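Local coordinates for putative uncharacterized protein (Pyrococcus abyssi virus 1, PDB 4HR1), which is of unknown function and forms a helical bundle, probably bromodomain-like, encoded by a virus that infects a hyperthermophilic archaeon, at residues 43-46 with 47-51; 50-53 with 54-57. All coordinates share one frame; numbering follows the deposited sequence.

Contact 1 (43-46 with 47-51); sequences LKER and VDEIA
Four successive i to i+4 backbone bonds join 43-46 to 47-50, from Val47 N to Leu43 O (3.0 Å) through to Ile50 N to Arg46 O (3.2 Å). On the polar side of this regular alpha-helical turn, Lys44 reaches forward to Asp48. Its CG stands anti to the backbone N (chi1 -177°) and the chain runs extended until a bend at chi4 brings NZ to within 3.1 Å of Asp48 OD1, in a salt bridge that uses the syn lone pair of that oxygen. Glu45 folds over at chi2 and sets OE1 3.2 Å from the same Asp48 OD1, the two carboxylates turned 77° apart. This crowding of like charges is probably eased by Lys44 NZ, which also makes a long salt bridge to Glu45 OE1, so that the three residues form a network. The helix is 34-63 of the bundle, and the network extends beyond it: Asp48 OD2 pairs with Arg17 of helix 5-30. Lys44 and Arg17 would be expected to favour the ionised form of Asp48, against the opposing effect of Glu45. One turn on, Glu49 OE2 lies 3.6 Å from Glu45 OE2, with the carboxylates again steeply inclined; both residues are exposed, which should weaken the repulsion. On the buried side Val47 puts CG2 3.3 Å from Leu43 O and packs against Ile20 and Ile88, between helices 5-30 and 72-98, while Arg46 lies along Val84, Ile88 and Gln91 of the latter helix.

Contact 2 (50-53 with 54-57); sequences IATA and VNWD
Trp56 turns the pyrrole edge of its indole to Ala53, whose carbonyl oxygen lies in the ring plane, 2.9 Å from NE1 and 3.0 Å from CD1. Over one face, close to the rim, sit Val54 O and Asp57 CB. The motif is a kink in helix 34-63: Trp56 N and Asp57 N lack the i to i+4 bond of an alpha-helix, and Asp57 N bonds to Val54 O instead. Bonds from i to i+3 also cross the contact, Val54 N meeting Ala51 O and Asn55 N meeting Thr52 O, each at 3.3 Å. Both donors stand well above the carbonyl plane, not on a lone pair. The N-H...O angle is only 117°, so the bond from Trp56 NE1 to Ala53 O is weak; the main acceptor of NE1 is Glu77 OE1 of helix 72-98. The ring reaches back along the chain because CG stands between the backbone N and the carbonyl carbon (chi1 63°). Val54 brings CG2 within 3.2 Å of Ala51 O, and its buried side chain packs on Val9 and Ile13 of helix 5-30 and on Ala81 of helix 72-98. Asn55 and Thr52 lie side by side and point the same way, the amide end of Asn55 coming up beside the Thr52 methyl. On the other protein chain of the assembly an apolar side chain packs on Asn55 and an acidic one on Trp56. Thr52 OG1 hydrogen-bonds back to the carbonyl oxygen of Glu49, its strongest partner, and to that of Asp48.

In the fold
Both contacts are local turns of helix 34-63, overlapping at Ile50 and Ala51, with centres about 11 Å apart. Each sets a buried valine between helices 5-30 and 72-98, so the same three helices of the bundle meet at both. Contact 1 lies nearer the middle of the chain, about 8 Å from its centre against 13 Å for contact 2, yet both are only partly buried. Their chemistry diverges: 43-51 is regular helix edged by charged side chains, whereas 50-57 has irregular backbone bonding and an indole group. No second protein chain touches contact 1, while contact 2 also packs against the partner chain.

Contact 1 (43-46 with 47-51)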
loop_
_atom_site.group_PDB
_atom_site.type_symbol
_atom_site.label_atom_id
_atom_site.label_comp_id
_atom_site.label_asym_id
_atom_site.label_seq_id
_atom_site.Cartn_x
_atom_site.Cartn_y
_atom_site.Cartn_z
ATOM N N LEU A 43 6.834 -4.951 -12.690
ATOM C CA LEU A 43 7.264 -4.187 -11.513
ATOM C C LEU A 43 6.337 -4.345 -10.327
ATOM O O LEU A 43 6.825 -4.577 -9.217
ATOM C CB LEU A 43 7.520 -2.717 -11.839
ATOM C CG LEU A 43 8.844 -2.456 -12.567
ATOM C CD1 LEU A 43 8.743 -1.253 -13.475
ATOM C CD2 LEU A 43 9.997 -2.312 -11.589
ATOM N N LYS A 44 5.005 -4.274 -10.558
ATOM C CA LYS A 44 3.997 -4.473 -9.503
ATOM C C LYS A 44 4.183 -5.853 -8.827
ATOM O O LYS A 44 4.206 -5.932 -7.591
ATOM C CB LYS A 44 2.572 -4.306 -10.063
ATOM C CG LYS A 44 1.466 -4.429 -9.015
ATOM C CD LYS A 44 0.093 -4.573 -9.673
ATOM C CE LYS A 44 -0.919 -5.270 -8.787
ATOM N NZ LYS A 44 -0.676 -6.738 -8.692
ATOM N N GLU A 45 4.393 -6.916 -9.647
ATOM C CA GLU A 45 4.634 -8.262 -9.131
ATOM C C GLU A 45 5.882 -8.341 -8.276
ATOM O O GLU A 45 5.824 -8.940 -7.204
ATOM C CB GLU A 45 4.633 -9.325 -10.249
ATOM C CG GLU A 45 3.268 -9.957 -10.478
ATOM C CD GLU A 45 2.564 -10.387 -9.204
ATOM O OE1 GLU A 45 1.552 -9.741 -8.847
ATOM O OE2 GLU A 45 3.099 -11.277 -8.500
ATOM N N ARG A 46 6.991 -7.672 -8.705
ATOM C CA ARG A 46 8.244 -7.587 -7.928
ATOM C C ARG A 46 7.983 -6.935 -6.563
ATOM O O ARG A 46 8.545 -7.384 -5.555
ATOM C CB ARG A 46 9.321 -6.801 -8.695
ATOM C CG ARG A 46 10.277 -7.662 -9.520
ATOM C CD ARG A 46 11.660 -7.770 -8.885
ATOM N NE ARG A 46 12.437 -6.526 -8.982
ATOM C CZ ARG A 46 13.577 -6.301 -8.332
ATOM N NH1 ARG A 46 14.210 -5.144 -8.471
ATOM N NH2 ARG A 46 14.091 -7.230 -7.536
ATOM N N VAL A 47 7.075 -5.926 -6.515
ATOM C CA VAL A 47 6.721 -5.250 -5.256
ATOM C C VAL A 47 5.960 -6.203 -4.324
ATOM O O VAL A 47 6.315 -6.304 -3.133
ATOM C CB VAL A 47 5.981 -3.892 -5.450
ATOM C CG1 VAL A 47 5.689 -3.212 -4.113
ATOM C CG2 VAL A 47 6.770 -2.962 -6.358
ATOM N N ASP A 48 4.918 -6.904 -4.866
ATOM C CA ASP A 48 4.111 -7.845 -4.072
ATOM C C ASP A 48 4.971 -8.970 -3.476
ATOM O O ASP A 48 4.772 -9.328 -2.311
ATOM C CB ASP A 48 2.926 -8.417 -4.876
ATOM C CG ASP A 48 1.967 -7.391 -5.477
ATOM O OD1 ASP A 48 1.219 -7.758 -6.417
ATOM O OD2 ASP A 48 1.975 -6.217 -5.019
ATOM N N GLU A 49 5.975 -9.460 -4.247
ATOM C CA GLU A 49 6.907 -10.495 -3.791
ATOM C C GLU A 49 7.711 -10.042 -2.569
ATOM O O GLU A 49 7.680 -10.699 -1.526
ATOM C CB GLU A 49 7.843 -10.930 -4.932
ATOM C CG GLU A 49 7.355 -12.177 -5.654
ATOM C CD GLU A 49 7.395 -12.140 -7.169
ATOM O OE1 GLU A 49 8.446 -11.764 -7.738
ATOM O OE2 GLU A 49 6.383 -12.539 -7.791
ATOM N N ILE A 50 8.403 -8.900 -2.688
ATOM C CA ILE A 50 9.209 -8.358 -1.604
ATOM C C ILE A 50 8.355 -7.969 -0.407
ATOM O O ILE A 50 8.747 -8.237 0.727
ATOM C CB ILE A 50 10.221 -7.277 -2.092
ATOM C CG1 ILE A 50 11.263 -6.906 -1.024
ATOM C CG2 ILE A 50 9.548 -6.054 -2.674
ATOM C CD1 ILE A 50 12.315 -7.990 -0.848
ATOM N N ALA A 51 7.145 -7.425 -0.664
ATOM C CA ALA A 51 6.198 -7.035 0.386
ATOM C C ALA A 51 5.876 -8.179 1.341
ATOM O O ALA A 51 5.927 -7.970 2.553
ATOM C CB ALA A 51 4.923 -6.466 -0.219
#

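Contact 2 (50-53 with 54-57)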
loop_
_atom_site.group_PDB
_atom_site.type_symbol
_atom_site.label_atom_id
_atom_site.label_comp_id
_atom_site.label_asym_id
_atom_site.label_seq_id
_atom_site.Cartn_x
_atom_site.Cartn_y
_atom_site.Cartn_z
ATOM N N ILE A 50 8.403 -8.900 -2.688
ATOM C CA ILE A 50 9.209 -8.358 -1.604
ATOM C C ILE A 50 8.355 -7.969 -0.407
ATOM O O ILE A 50 8.747 -8.237 0.727
ATOM C CB ILE A 50 10.221 -7.277 -2.092
ATOM C CG1 ILE A 50 11.263 -6.906 -1.024
ATOM C CG2 ILE A 50 9.548 -6.054 -2.674
ATOM C CD1 ILE A 50 12.315 -7.990 -0.848
ATOM N N ALA A 51 7.145 -7.425 -0.664
ATOM C CA ALA A 51 6.198 -7.035 0.386
ATOM C C ALA A 51 5.876 -8.179 1.341
ATOM O O ALA A 51 5.927 -7.970 2.553
ATOM C CB ALA A 51 4.923 -6.466 -0.219
ATOM N N THR A 52 5.597 -9.389 0.810
ATOM C CA THR A 52 5.272 -10.565 1.633
ATOM C C THR A 52 6.439 -11.053 2.473
ATOM O O THR A 52 6.234 -11.469 3.626
ATOM C CB THR A 52 4.558 -11.670 0.840
ATOM O OG1 THR A 52 5.217 -11.861 -0.408
ATOM C CG2 THR A 52 3.069 -11.358 0.612
ATOM N N ALA A 53 7.670 -10.933 1.926
ATOM C CA ALA A 53 8.903 -11.299 2.613
ATOM C C ALA A 53 9.111 -10.549 3.940
ATOM O O ALA A 53 9.904 -11.000 4.773
ATOM C CB ALA A 53 10.087 -11.064 1.700
ATOM N N VAL A 54 8.387 -9.425 4.150
ATOM C CA VAL A 54 8.513 -8.592 5.356
ATOM C C VAL A 54 7.297 -8.507 6.304
ATOM O O VAL A 54 7.430 -7.935 7.394
ATOM C CB VAL A 54 9.131 -7.201 5.044
ATOM C CG1 VAL A 54 10.555 -7.337 4.518
ATOM C CG2 VAL A 54 8.262 -6.398 4.077
ATOM N N ASN A 55 6.135 -9.095 5.911
ATOM C CA ASN A 55 4.878 -9.150 6.688
ATOM C C ASN A 55 5.107 -9.592 8.111
ATOM O O ASN A 55 4.388 -9.165 9.024
ATOM C CB ASN A 55 3.885 -10.150 6.064
ATOM C CG ASN A 55 3.279 -9.765 4.742
ATOM O OD1 ASN A 55 3.298 -8.596 4.326
ATOM N ND2 ASN A 55 2.689 -10.758 4.070
ATOM N N TRP A 56 6.082 -10.504 8.299
ATOM C CA TRP A 56 6.433 -11.017 9.614
ATOM C C TRP A 56 6.772 -9.870 10.550
ATOM O O TRP A 56 6.286 -9.871 11.677
ATOM C CB TRP A 56 7.577 -12.039 9.510
ATOM C CG TRP A 56 8.867 -11.485 8.989
ATOM C CD1 TRP A 56 9.273 -11.429 7.684
ATOM C CD2 TRP A 56 9.919 -10.895 9.764
ATOM N NE1 TRP A 56 10.506 -10.827 7.597
ATOM C CE2 TRP A 56 10.913 -10.460 8.859
ATOM C CE3 TRP A 56 10.101 -10.660 11.139
ATOM C CZ2 TRP A 56 12.089 -9.833 9.287
ATOM C CZ3 TRP A 56 11.253 -10.004 11.558
ATOM C CH2 TRP A 56 12.230 -9.608 10.641
ATOM N N ASP A 57 7.523 -8.833 10.044
ATOM C CA ASP A 57 7.941 -7.693 10.854
ATOM C C ASP A 57 6.833 -6.726 11.235
ATOM O O ASP A 57 6.883 -6.128 12.325
ATOM C CB ASP A 57 9.185 -6.998 10.299
ATOM C CG ASP A 57 9.870 -6.137 11.341
ATOM O OD1 ASP A 57 10.120 -4.946 11.050
ATOM O OD2 ASP A 57 10.029 -6.611 12.499
#